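Local coordinates for protein catalase (Pseudomonas syringae, PDB 1M7S) that breaks hydrogen peroxide down into water and oxygen with the help of heme, protecting the cell from peroxide damage, at residues A[46-51]-A[94-99]; A[52-57]-A[232-237]; A[144-147]-A[152-155]. One frame throughout, in Å; residues are numbered along the deposited sequence.

In the fold
From the N terminus, helix 32-41 leads into segment 46-51 and directly on to 52-57, where strand 55-64 of the antiparallel sheet begins. Contact 1 closes a loop of two strands when 94-99 returns to 46-51. Contact 2 opens before contact 1 is closed, so the two cross. Contact 2 closes only at 232-237, where helix 236-246 begins. Contact 3, nested in that loop, closes the short connection between helices 137-144 and 155-163. Contacts 1 and 2 share the heme and meet through Ser98 and Arg54. Contact 3 touches contact 1 through Asp153 with His94 and Lys145 with Val50. All three border the second subunit.

Contact 1: residues A[46-51]-A[94-99]; sequences IPERVV and HGNHSP. With HEM (protoporphyrin IX containing Fe), chain E.
Glu48 reaches across to Gly95 and Asn96, and its carboxylate carries the contact. OE1 accepts a hydrogen bond from the backbone N of Asn96, 3.2 Å long and fairly straight at 163°. The N-H arrives from above the carboxylate plane, 36° out of it. Beyond CG the Glu48 chain is extended. It thereby spans the gap between the two backbones, where Glu48 CA and Asn96 CA are 7.6 Å apart. Beside the bond, Gly95 CA packs against the carboxylate, 3.7 Å from OE1 of Glu48. The Asn96 amide is turned 77° from the carboxylate plane. Its ND2 comes close to OE1 of Glu48, but the angle is too poor for a hydrogen bond. Gly95, Asn96 and His97 were modelled in two conformers, so the finer detail here is doubtful.

Gly95 to Ser98 form a type II beta turn. Gly95 O is gripped twice, by Ser98 N at 3.0 Å and by Ser98 OG at 2.8 Å. The side-chain bond lies in the carbonyl plane. The turn belongs to the loop between strands 82-90 and 107-114 of the catalase beta-barrel. It also meets the second subunit. His97 ND1 is hydrogen-bonded to the backbone N of Gly95 of the second subunit, and the reverse bond is made too.

The residues after Glu48 line the heme pocket. Arg49 NE donates to propionate oxygen O1A of the heme at 2.9 Å, and Arg88, Gln336 and Arg339 are also hydrogen-bonded to the heme. Val51 CG2 lies over the porphyrin, 3.5 Å from heme C4D. It comes from the same face as water 1, the iron-bound water. Val50 CG1 packs against the heme methyl CMD at 3.7 Å.

Contact 2: residues A[52-57]-A[232-237]; sequences HARGTG and KDYSHL. With HEM (protoporphyrin IX containing Fe), chain E.
Ser235 OG is gripped by two partners, Arg54 NH1 and water 2. Arg54 NH1 donates to Ser235 OG at 3.0 Å, with an N-H...O angle of 153°. The hydroxyl is tilted 17° from the guanidinium plane. Water 2 is hydrogen-bonded to Ser235 OG at 2.7 Å and accepts from Arg54 NH2, so it bridges the two side chains. Arg54 gets there with CG anti to the backbone N (chi1 177°) and with bends at chi2 and chi3. Its NE donates to Ser98 O, which fixes the group from a second direction. The Tyr234 ring lies close by, with CD1 3.5 Å from NH1 of Arg54. Its hydroxyl is anchored on Asp153 of the second subunit, so this contact lies next to an interface.

Segment 52-57 enters strand 55-64 of the catalase beta-barrel. Ser235 sits at the N-cap position of helix 236-246, but its hydroxyl makes no capping bond. Just ahead, Asp233 OD1 accepts from Ser235 N at 2.8 Å in an Asx turn. Thr56 adds a bond to Thr238, further along the same helix.

At the start of its segment, His52 faces the heme. Its ring lies over one pyrrole, with heme C2A 3.3 Å from the imidazole plane and above the ring centre. This stacked distal histidine is a hallmark of heme catalases, and His52 is one of two predicted active-site residues, with Asn124. The stacking and a hydrogen bond between ND1 and Ser90 OG together fix the rotation of the ring. NE2 of His52 is then turned to water 1, a weak hydrogen bond of 3.4 Å. That water is bound to the heme iron at 2.5 Å.

Contact 3: residues A[144-147]-A[152-155]; sequences FKPD and LDND
The two segments come together at the mouth of a short loop, where Pro146 CA and Asp153 CA are 4.3 Å apart. Neither backbone forms a strand. One main-chain bond joins them, from Asp147 N to Leu152 O at 2.8 Å. Pro146 lies against the same carbonyl, its CB 3.6 Å from Leu152 O.

Next to this bond the side chains of Asp147 and Asn154 lie side by side and point the same way. In both, CG is anti to the backbone N (chi1 -168° and 177°), which brings the carboxylate and the amide together with their planes nearly parallel. Asn154 ND2 donates to Asp147 OD2 at 3.1 Å, and the angle of 166° makes the bond almost straight. OD2 is met on its anti lone pair, away from the other oxygen. The same OD2 forms a salt bridge with Arg149, which lies within the loop. The amide is also fixed from its other end, because Asn154 OD1 bonds to Ser156 OG.

Asp153 lies alongside Pro146, pointing the same way, with OD1 3.7 Å from Pro146 CG. Water 3 donates to Phe144 O and to Asp153 OD1, each at 2.7 Å, and so bridges the segments. OD1 of Asp153 also bonds to His94, and its OD2 to Tyr234 of the second subunit. Both oxygens of this carboxylate are therefore engaged, one of them across the interface. Lys145 starts off away from 152-155, and its NZ is hydrogen-bonded to Val50 O and Val93 O.

The arrangement is a tight connection between two helices. Helix 137-144 ends just before Lys145, and Asn154 is the side-chain N-cap of helix 155-163.

Contact 1: residues A[46-51]-A[94-99]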
loop_
_atom_site.group_PDB
_atom_site.type_symbol
_atom_site.label_atom_id
_atom_site.label_comp_id
_atom_site.label_asym_id
_atom_site.label_seq_id
_atom_site.Cartn_x
_atom_site.Cartn_y
_atom_site.Cartn_z
ATOM N N ILE A 46 -9.849 -0.207 4.235
ATOM C CA ILE A 46 -9.014 0.663 3.406
ATOM C C ILE A 46 -9.101 2.007 4.115
ATOM O O ILE A 46 -10.076 2.179 4.879
ATOM C CB ILE A 46 -9.491 0.750 1.938
ATOM C CG1 ILE A 46 -10.922 1.260 1.775
ATOM C CG2 ILE A 46 -9.361 -0.659 1.324
ATOM C CD1 ILE A 46 -11.311 1.367 0.281
ATOM N N PRO A 47 -8.286 2.981 3.755
ATOM C CA PRO A 47 -8.353 4.298 4.381
ATOM C C PRO A 47 -9.723 4.931 4.151
ATOM O O PRO A 47 -10.218 4.822 3.016
ATOM C CB PRO A 47 -7.235 5.178 3.741
ATOM C CG PRO A 47 -6.296 4.050 3.267
ATOM C CD PRO A 47 -7.236 2.933 2.758
ATOM N N GLU A 48 -10.310 5.521 5.215
ATOM C CA GLU A 48 -11.548 6.286 4.961
ATOM C C GLU A 48 -11.232 7.572 4.181
ATOM O O GLU A 48 -10.080 8.025 4.151
ATOM C CB GLU A 48 -12.324 6.599 6.257
ATOM C CG GLU A 48 -11.681 7.712 7.093
ATOM C CD GLU A 48 -12.339 7.937 8.462
ATOM O OE1 GLU A 48 -13.184 7.141 8.959
ATOM O OE2 GLU A 48 -11.994 9.003 9.064
ATOM N N ARG A 49 -12.247 8.222 3.594
ATOM C CA ARG A 49 -12.009 9.477 2.893
ATOM C C ARG A 49 -11.456 10.498 3.932
ATOM O O ARG A 49 -11.881 10.510 5.091
ATOM C CB ARG A 49 -13.265 10.055 2.269
ATOM C CG ARG A 49 -13.859 9.198 1.108
ATOM C CD ARG A 49 -15.319 9.557 0.938
ATOM N NE ARG A 49 -15.874 8.891 -0.295
ATOM C CZ ARG A 49 -16.049 7.584 -0.373
ATOM N NH1 ARG A 49 -15.826 6.733 0.637
ATOM N NH2 ARG A 49 -16.535 7.137 -1.540
ATOM N N VAL A 50 -10.504 11.323 3.491
ATOM C CA VAL A 50 -9.843 12.305 4.384
ATOM C C VAL A 50 -10.852 13.318 4.873
ATOM O O VAL A 50 -10.719 13.842 5.994
ATOM C CB VAL A 50 -8.630 12.920 3.665
ATOM C CG1 VAL A 50 -9.051 13.880 2.541
ATOM C CG2 VAL A 50 -7.764 13.730 4.637
ATOM N N VAL A 51 -11.911 13.582 4.105
ATOM C CA VAL A 51 -13.046 14.373 4.508
ATOM C C VAL A 51 -14.296 13.626 3.877
ATOM O O VAL A 51 -14.062 12.906 2.909
ATOM C CB VAL A 51 -13.105 15.855 4.137
ATOM C CG1 VAL A 51 -12.079 16.699 4.946
ATOM C CG2 VAL A 51 -12.820 16.074 2.651
ATOM N N HIS A 94 -16.296 14.466 10.617
ATOM C CA HIS A 94 -16.000 13.284 11.445
ATOM C C HIS A 94 -15.890 11.979 10.684
ATOM O O HIS A 94 -16.092 11.969 9.464
ATOM C CB HIS A 94 -17.004 13.206 12.580
ATOM C CG HIS A 94 -16.858 14.437 13.431
ATOM N ND1 HIS A 94 -17.588 15.585 13.185
ATOM C CD2 HIS A 94 -16.011 14.673 14.468
ATOM C CE1 HIS A 94 -17.213 16.518 14.080
ATOM N NE2 HIS A 94 -16.267 15.976 14.857
ATOM N N GLY A 95 -15.506 10.894 11.346
ATOM C CA GLY A 95 -15.279 9.626 10.683
ATOM C C GLY A 95 -16.482 8.712 10.515
ATOM O O GLY A 95 -17.650 9.071 10.705
ATOM N N ASN A 96 -16.199 7.468 10.062
ATOM C CA ASN A 96 -17.296 6.529 9.892
ATOM C C ASN A 96 -17.968 6.248 11.238
ATOM O O ASN A 96 -17.385 6.178 12.321
ATOM C CB ASN A 96 -16.974 5.113 9.439
ATOM C CG ASN A 96 -15.686 5.076 8.660
ATOM O OD1 ASN A 96 -15.681 5.417 7.474
ATOM N ND2 ASN A 96 -14.615 4.698 9.326
ATOM N N HIS A 97 -19.279 6.073 11.075
ATOM C CA HIS A 97 -20.115 5.820 12.218
ATOM C C HIS A 97 -20.078 7.020 13.138
ATOM O O HIS A 97 -20.788 6.855 14.125
ATOM C CB HIS A 97 -19.689 4.533 12.912
ATOM C CG HIS A 97 -19.884 3.332 12.030
ATOM N ND1 HIS A 97 -19.187 2.154 12.176
ATOM C CD2 HIS A 97 -20.720 3.120 10.968
ATOM C CE1 HIS A 97 -19.581 1.301 11.246
ATOM N NE2 HIS A 97 -20.505 1.840 10.480
ATOM N N SER A 98 -19.698 8.230 12.755
ATOM C CA SER A 98 -19.952 9.411 13.567
ATOM C C SER A 98 -21.449 9.707 13.460
ATOM O O SER A 98 -22.053 9.412 12.410
ATOM C CB SER A 98 -19.177 10.617 13.032
ATOM O OG SER A 98 -19.470 10.943 11.655
ATOM N N PRO A 99 -22.051 10.295 14.472
ATOM C CA PRO A 99 -23.439 10.642 14.510
ATOM C C PRO A 99 -23.782 11.518 13.320
ATOM O O PRO A 99 -23.116 12.514 13.064
ATOM C CB PRO A 99 -23.701 11.446 15.814
ATOM C CG PRO A 99 -22.550 10.920 16.678
ATOM C CD PRO A 99 -21.363 10.648 15.748
HETATM C CHA HEM E . -14.535 14.914 -0.659
HETATM C CHB HEM E . -17.473 18.644 -1.598
HETATM C CHC HEM E . -13.716 21.667 -1.282
HETATM C CHD HEM E . -10.684 17.866 -1.335
HETATM C C1A HEM E . -15.647 15.677 -0.928
HETATM C C2A HEM E . -17.025 15.140 -1.036
HETATM C C3A HEM E . -17.832 16.168 -1.294
HETATM C C4A HEM E . -17.012 17.367 -1.334
HETATM C CMA HEM E . -19.348 16.169 -1.533
HETATM C CAA HEM E . -17.330 13.640 -0.882
HETATM C CBA HEM E . -17.547 12.880 -2.233
HETATM C CGA HEM E . -18.043 11.444 -1.916
HETATM O O1A HEM E . -17.201 10.560 -2.210
HETATM O O2A HEM E . -19.209 11.422 -1.475
HETATM C C1B HEM E . -16.718 19.785 -1.627
HETATM C C2B HEM E . -17.200 21.116 -1.974
HETATM C C3B HEM E . -16.153 21.961 -1.870
HETATM C C4B HEM E . -15.009 21.183 -1.480
HETATM C CMB HEM E . -18.658 21.419 -2.345
HETATM C CAB HEM E . -16.059 23.472 -2.079
HETATM C CBB HEM E . -16.866 24.156 -2.867
HETATM C C1C HEM E . -12.588 20.894 -1.381
HETATM C C2C HEM E . -11.262 21.393 -1.664
HETATM C C3C HEM E . -10.428 20.346 -1.707
HETATM C C4C HEM E . -11.211 19.168 -1.396
HETATM C CMC HEM E . -10.888 22.872 -1.951
HETATM C CAC HEM E . -8.914 20.276 -1.984
HETATM C CBC HEM E . -8.286 21.034 -2.901
HETATM C C1D HEM E . -11.488 16.748 -1.080
HETATM C C2D HEM E . -10.978 15.398 -0.912
HETATM C C3D HEM E . -12.022 14.586 -0.729
HETATM C C4D HEM E . -13.217 15.400 -0.776
HETATM C CMD HEM E . -9.472 15.082 -0.942
HETATM C CAD HEM E . -12.019 13.045 -0.514
HETATM C CBD HEM E . -12.286 12.337 -1.892
HETATM C CGD HEM E . -12.110 10.830 -1.849
HETATM O O1D HEM E . -12.745 10.170 -2.744
HETATM O O2D HEM E . -11.365 10.255 -1.018
HETATM N NA HEM E . -15.705 17.034 -1.065
HETATM N NB HEM E . -15.367 19.844 -1.350
HETATM N NC HEM E . -12.529 19.531 -1.190
HETATM N ND HEM E . -12.866 16.697 -1.041
HETATM FE FE HEM E . -14.105 18.270 -1.228
HETATM O O HOH W 1 -14.585 19.146 1.084
#

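Contact 2: residues A[52-57]-A[232-237]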
loop_
_atom_site.group_PDB
_atom_site.type_symbol
_atom_site.label_atom_id
_atom_site.label_comp_id
_atom_site.label_asym_id
_atom_site.label_seq_id
_atom_site.Cartn_x
_atom_site.Cartn_y
_atom_site.Cartn_z
ATOM N N HIS A 52 -15.449 13.941 4.427
ATOM C CA HIS A 52 -16.708 13.276 3.966
ATOM C C HIS A 52 -16.587 11.754 4.082
ATOM O O HIS A 52 -17.188 10.965 3.362
ATOM C CB HIS A 52 -17.019 13.694 2.526
ATOM C CG HIS A 52 -17.286 15.165 2.312
ATOM N ND1 HIS A 52 -18.555 15.620 2.160
ATOM C CD2 HIS A 52 -16.482 16.258 2.204
ATOM C CE1 HIS A 52 -18.541 16.949 1.971
ATOM N NE2 HIS A 52 -17.264 17.336 1.995
ATOM N N ALA A 53 -15.967 11.244 5.175
ATOM C CA ALA A 53 -15.846 9.812 5.365
ATOM C C ALA A 53 -17.187 9.159 5.689
ATOM O O ALA A 53 -17.385 7.994 5.332
ATOM C CB ALA A 53 -14.881 9.572 6.543
ATOM N N ARG A 54 -18.092 9.837 6.376
ATOM C CA ARG A 54 -19.398 9.325 6.766
ATOM C C ARG A 54 -20.386 9.547 5.579
ATOM O O ARG A 54 -20.678 10.730 5.315
ATOM C CB ARG A 54 -19.901 10.121 7.984
ATOM C CG ARG A 54 -21.283 9.782 8.489
ATOM C CD ARG A 54 -21.353 8.310 8.871
ATOM N NE ARG A 54 -22.181 8.026 10.010
ATOM C CZ ARG A 54 -22.986 7.016 10.241
ATOM N NH1 ARG A 54 -23.581 6.999 11.425
ATOM N NH2 ARG A 54 -23.247 6.088 9.328
ATOM N N GLY A 55 -20.808 8.469 4.922
ATOM C CA GLY A 55 -21.633 8.772 3.709
ATOM C C GLY A 55 -22.660 7.658 3.445
ATOM O O GLY A 55 -22.646 6.616 4.081
ATOM N N THR A 56 -23.596 7.972 2.543
ATOM C CA THR A 56 -24.669 7.086 2.131
ATOM C C THR A 56 -24.789 7.133 0.592
ATOM O O THR A 56 -24.945 8.265 0.142
ATOM C CB THR A 56 -26.038 7.563 2.671
ATOM O OG1 THR A 56 -25.966 7.824 4.081
ATOM C CG2 THR A 56 -27.104 6.500 2.423
ATOM N N GLY A 57 -24.823 5.975 -0.071
ATOM C CA GLY A 57 -24.876 5.984 -1.531
ATOM C C GLY A 57 -26.170 5.318 -1.971
ATOM O O GLY A 57 -26.744 4.473 -1.290
ATOM N N LYS A 232 -31.189 8.580 20.442
ATOM C CA LYS A 232 -31.533 7.262 19.983
ATOM C C LYS A 232 -31.023 6.892 18.600
ATOM O O LYS A 232 -31.163 5.706 18.262
ATOM C CB LYS A 232 -33.057 7.102 19.861
ATOM C CG LYS A 232 -33.950 7.954 20.745
ATOM C CD LYS A 232 -34.808 7.128 21.686
ATOM C CE LYS A 232 -33.974 6.372 22.703
ATOM N NZ LYS A 232 -34.713 6.192 23.982
ATOM N N ASP A 233 -30.518 7.794 17.759
ATOM C CA ASP A 233 -30.214 7.367 16.389
ATOM C C ASP A 233 -28.952 8.088 15.936
ATOM O O ASP A 233 -29.129 9.278 15.735
ATOM C CB ASP A 233 -31.374 7.742 15.473
ATOM C CG ASP A 233 -31.304 7.193 14.064
ATOM O OD1 ASP A 233 -30.256 6.619 13.708
ATOM O OD2 ASP A 233 -32.297 7.264 13.314
ATOM N N TYR A 234 -27.843 7.388 15.783
ATOM C CA TYR A 234 -26.635 8.074 15.304
ATOM C C TYR A 234 -26.563 7.950 13.800
ATOM O O TYR A 234 -25.634 8.444 13.178
ATOM C CB TYR A 234 -25.397 7.516 16.035
ATOM C CG TYR A 234 -25.050 6.101 15.649
ATOM C CD1 TYR A 234 -24.123 5.856 14.655
ATOM C CD2 TYR A 234 -25.678 5.018 16.256
ATOM C CE1 TYR A 234 -23.811 4.560 14.254
ATOM C CE2 TYR A 234 -25.408 3.719 15.845
ATOM C CZ TYR A 234 -24.462 3.515 14.866
ATOM O OH TYR A 234 -24.184 2.217 14.472
ATOM N N SER A 235 -27.577 7.351 13.135
ATOM C CA SER A 235 -27.547 7.219 11.665
ATOM C C SER A 235 -28.902 7.686 11.109
ATOM O O SER A 235 -29.417 7.062 10.184
ATOM C CB SER A 235 -27.341 5.778 11.196
ATOM O OG SER A 235 -26.057 5.260 11.569
ATOM N N HIS A 236 -29.317 8.877 11.545
ATOM C CA HIS A 236 -30.667 9.329 11.157
ATOM C C HIS A 236 -30.776 9.679 9.673
ATOM O O HIS A 236 -31.832 9.356 9.073
ATOM C CB HIS A 236 -31.190 10.430 12.033
ATOM C CG HIS A 236 -30.840 11.830 11.696
ATOM N ND1 HIS A 236 -29.560 12.326 11.878
ATOM C CD2 HIS A 236 -31.551 12.841 11.154
ATOM C CE1 HIS A 236 -29.492 13.587 11.492
ATOM N NE2 HIS A 236 -30.695 13.918 11.048
ATOM N N LEU A 237 -29.713 10.180 9.090
ATOM C CA LEU A 237 -29.799 10.529 7.668
ATOM C C LEU A 237 -29.752 9.259 6.837
ATOM O O LEU A 237 -30.510 9.189 5.865
ATOM C CB LEU A 237 -28.636 11.453 7.274
ATOM C CG LEU A 237 -28.619 12.767 8.100
ATOM C CD1 LEU A 237 -27.339 13.563 7.744
ATOM C CD2 LEU A 237 -29.819 13.651 7.843
HETATM C CHA HEM E . -14.535 14.914 -0.659
HETATM C CHB HEM E . -17.473 18.644 -1.598
HETATM C CHC HEM E . -13.716 21.667 -1.282
HETATM C CHD HEM E . -10.684 17.866 -1.335
HETATM C C1A HEM E . -15.647 15.677 -0.928
HETATM C C2A HEM E . -17.025 15.140 -1.036
HETATM C C3A HEM E . -17.832 16.168 -1.294
HETATM C C4A HEM E . -17.012 17.367 -1.334
HETATM C CMA HEM E . -19.348 16.169 -1.533
HETATM C CAA HEM E . -17.330 13.640 -0.882
HETATM C CBA HEM E . -17.547 12.880 -2.233
HETATM C CGA HEM E . -18.043 11.444 -1.916
HETATM O O1A HEM E . -17.201 10.560 -2.210
HETATM O O2A HEM E . -19.209 11.422 -1.475
HETATM C C1B HEM E . -16.718 19.785 -1.627
HETATM C C2B HEM E . -17.200 21.116 -1.974
HETATM C C3B HEM E . -16.153 21.961 -1.870
HETATM C C4B HEM E . -15.009 21.183 -1.480
HETATM C CMB HEM E . -18.658 21.419 -2.345
HETATM C CAB HEM E . -16.059 23.472 -2.079
HETATM C CBB HEM E . -16.866 24.156 -2.867
HETATM C C1C HEM E . -12.588 20.894 -1.381
HETATM C C2C HEM E . -11.262 21.393 -1.664
HETATM C C3C HEM E . -10.428 20.346 -1.707
HETATM C C4C HEM E . -11.211 19.168 -1.396
HETATM C CMC HEM E . -10.888 22.872 -1.951
HETATM C CAC HEM E . -8.914 20.276 -1.984
HETATM C CBC HEM E . -8.286 21.034 -2.901
HETATM C C1D HEM E . -11.488 16.748 -1.080
HETATM C C2D HEM E . -10.978 15.398 -0.912
HETATM C C3D HEM E . -12.022 14.586 -0.729
HETATM C C4D HEM E . -13.217 15.400 -0.776
HETATM C CMD HEM E . -9.472 15.082 -0.942
HETATM C CAD HEM E . -12.019 13.045 -0.514
HETATM C CBD HEM E . -12.286 12.337 -1.892
HETATM C CGD HEM E . -12.110 10.830 -1.849
HETATM O O1D HEM E . -12.745 10.170 -2.744
HETATM O O2D HEM E . -11.365 10.255 -1.018
HETATM N NA HEM E . -15.705 17.034 -1.065
HETATM N NB HEM E . -15.367 19.844 -1.350
HETATM N NC HEM E . -12.529 19.531 -1.190
HETATM N ND HEM E . -12.866 16.697 -1.041
HETATM FE FE HEM E . -14.105 18.270 -1.228
HETATM O O HOH W 1 -14.585 19.146 1.084
HETATM O O HOH W 2 -24.701 4.122 9.588
#

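Contact 3: residues A[144-147]-A[152-155]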
loop_
_atom_site.group_PDB
_atom_site.type_symbol
_atom_site.label_atom_id
_atom_site.label_comp_id
_atom_site.label_asym_id
_atom_site.label_seq_id
_atom_site.Cartn_x
_atom_site.Cartn_y
_atom_site.Cartn_z
ATOM N N PHE A 144 -10.880 22.684 11.591
ATOM C CA PHE A 144 -12.193 22.151 11.900
ATOM C C PHE A 144 -12.198 20.792 12.579
ATOM O O PHE A 144 -13.134 20.484 13.366
ATOM C CB PHE A 144 -12.941 21.898 10.564
ATOM C CG PHE A 144 -13.819 23.017 10.060
ATOM C CD1 PHE A 144 -13.696 23.431 8.741
ATOM C CD2 PHE A 144 -14.803 23.558 10.848
ATOM C CE1 PHE A 144 -14.502 24.452 8.242
ATOM C CE2 PHE A 144 -15.637 24.560 10.367
ATOM C CZ PHE A 144 -15.472 24.994 9.059
ATOM N N LYS A 145 -11.268 19.898 12.226
ATOM C CA LYS A 145 -11.274 18.533 12.743
ATOM C C LYS A 145 -10.996 18.537 14.260
ATOM O O LYS A 145 -10.512 19.546 14.750
ATOM C CB LYS A 145 -10.103 17.782 12.096
ATOM C CG LYS A 145 -10.257 17.400 10.616
ATOM C CD LYS A 145 -10.952 16.040 10.554
ATOM C CE LYS A 145 -11.003 15.674 9.041
ATOM N NZ LYS A 145 -11.663 14.346 8.960
ATOM N N PRO A 146 -11.224 17.437 14.940
ATOM C CA PRO A 146 -10.923 17.267 16.348
ATOM C C PRO A 146 -9.468 17.600 16.625
ATOM O O PRO A 146 -8.561 17.494 15.797
ATOM C CB PRO A 146 -11.200 15.765 16.670
ATOM C CG PRO A 146 -12.218 15.439 15.593
ATOM C CD PRO A 146 -11.921 16.273 14.352
ATOM N N ASP A 147 -9.205 18.035 17.849
ATOM C CA ASP A 147 -7.825 18.421 18.261
ATOM C C ASP A 147 -6.903 17.222 18.027
ATOM O O ASP A 147 -7.224 16.116 18.435
ATOM C CB ASP A 147 -7.951 18.696 19.753
ATOM C CG ASP A 147 -6.737 19.383 20.367
ATOM O OD1 ASP A 147 -5.612 18.889 20.185
ATOM O OD2 ASP A 147 -6.975 20.392 21.055
ATOM N N LEU A 152 -10.770 15.005 20.333
ATOM C CA LEU A 152 -12.000 15.582 20.815
ATOM C C LEU A 152 -12.210 16.928 20.114
ATOM O O LEU A 152 -11.242 17.610 19.760
ATOM C CB LEU A 152 -11.952 15.875 22.345
ATOM C CG LEU A 152 -11.900 14.605 23.213
ATOM C CD1 LEU A 152 -11.466 14.993 24.606
ATOM C CD2 LEU A 152 -13.253 13.899 23.131
ATOM N N ASP A 153 -13.462 17.293 19.958
ATOM C CA ASP A 153 -13.823 18.565 19.315
ATOM C C ASP A 153 -13.303 19.689 20.217
ATOM O O ASP A 153 -13.310 19.609 21.439
ATOM C CB ASP A 153 -15.329 18.598 19.099
ATOM C CG ASP A 153 -15.802 17.584 18.083
ATOM O OD1 ASP A 153 -15.103 17.215 17.125
ATOM O OD2 ASP A 153 -16.955 17.072 18.178
ATOM N N ASN A 154 -12.806 20.762 19.627
ATOM C CA ASN A 154 -12.234 21.887 20.381
ATOM C C ASN A 154 -12.387 23.085 19.459
ATOM O O ASN A 154 -11.523 23.366 18.628
ATOM C CB ASN A 154 -10.756 21.645 20.695
ATOM C CG ASN A 154 -10.133 22.838 21.422
ATOM O OD1 ASN A 154 -10.798 23.868 21.615
ATOM N ND2 ASN A 154 -8.852 22.713 21.801
ATOM N N ASP A 155 -13.543 23.770 19.563
ATOM C CA ASP A 155 -13.802 24.850 18.617
ATOM C C ASP A 155 -12.966 26.095 18.801
ATOM O O ASP A 155 -12.842 26.821 17.790
ATOM C CB ASP A 155 -15.284 25.184 18.568
ATOM C CG ASP A 155 -16.208 24.021 18.292
ATOM O OD1 ASP A 155 -15.851 22.920 17.792
ATOM O OD2 ASP A 155 -17.423 24.203 18.618
HETATM O O HOH W 3 -14.191 19.205 15.547
HETATM O O HOH W 4 -10.545 21.061 17.192
#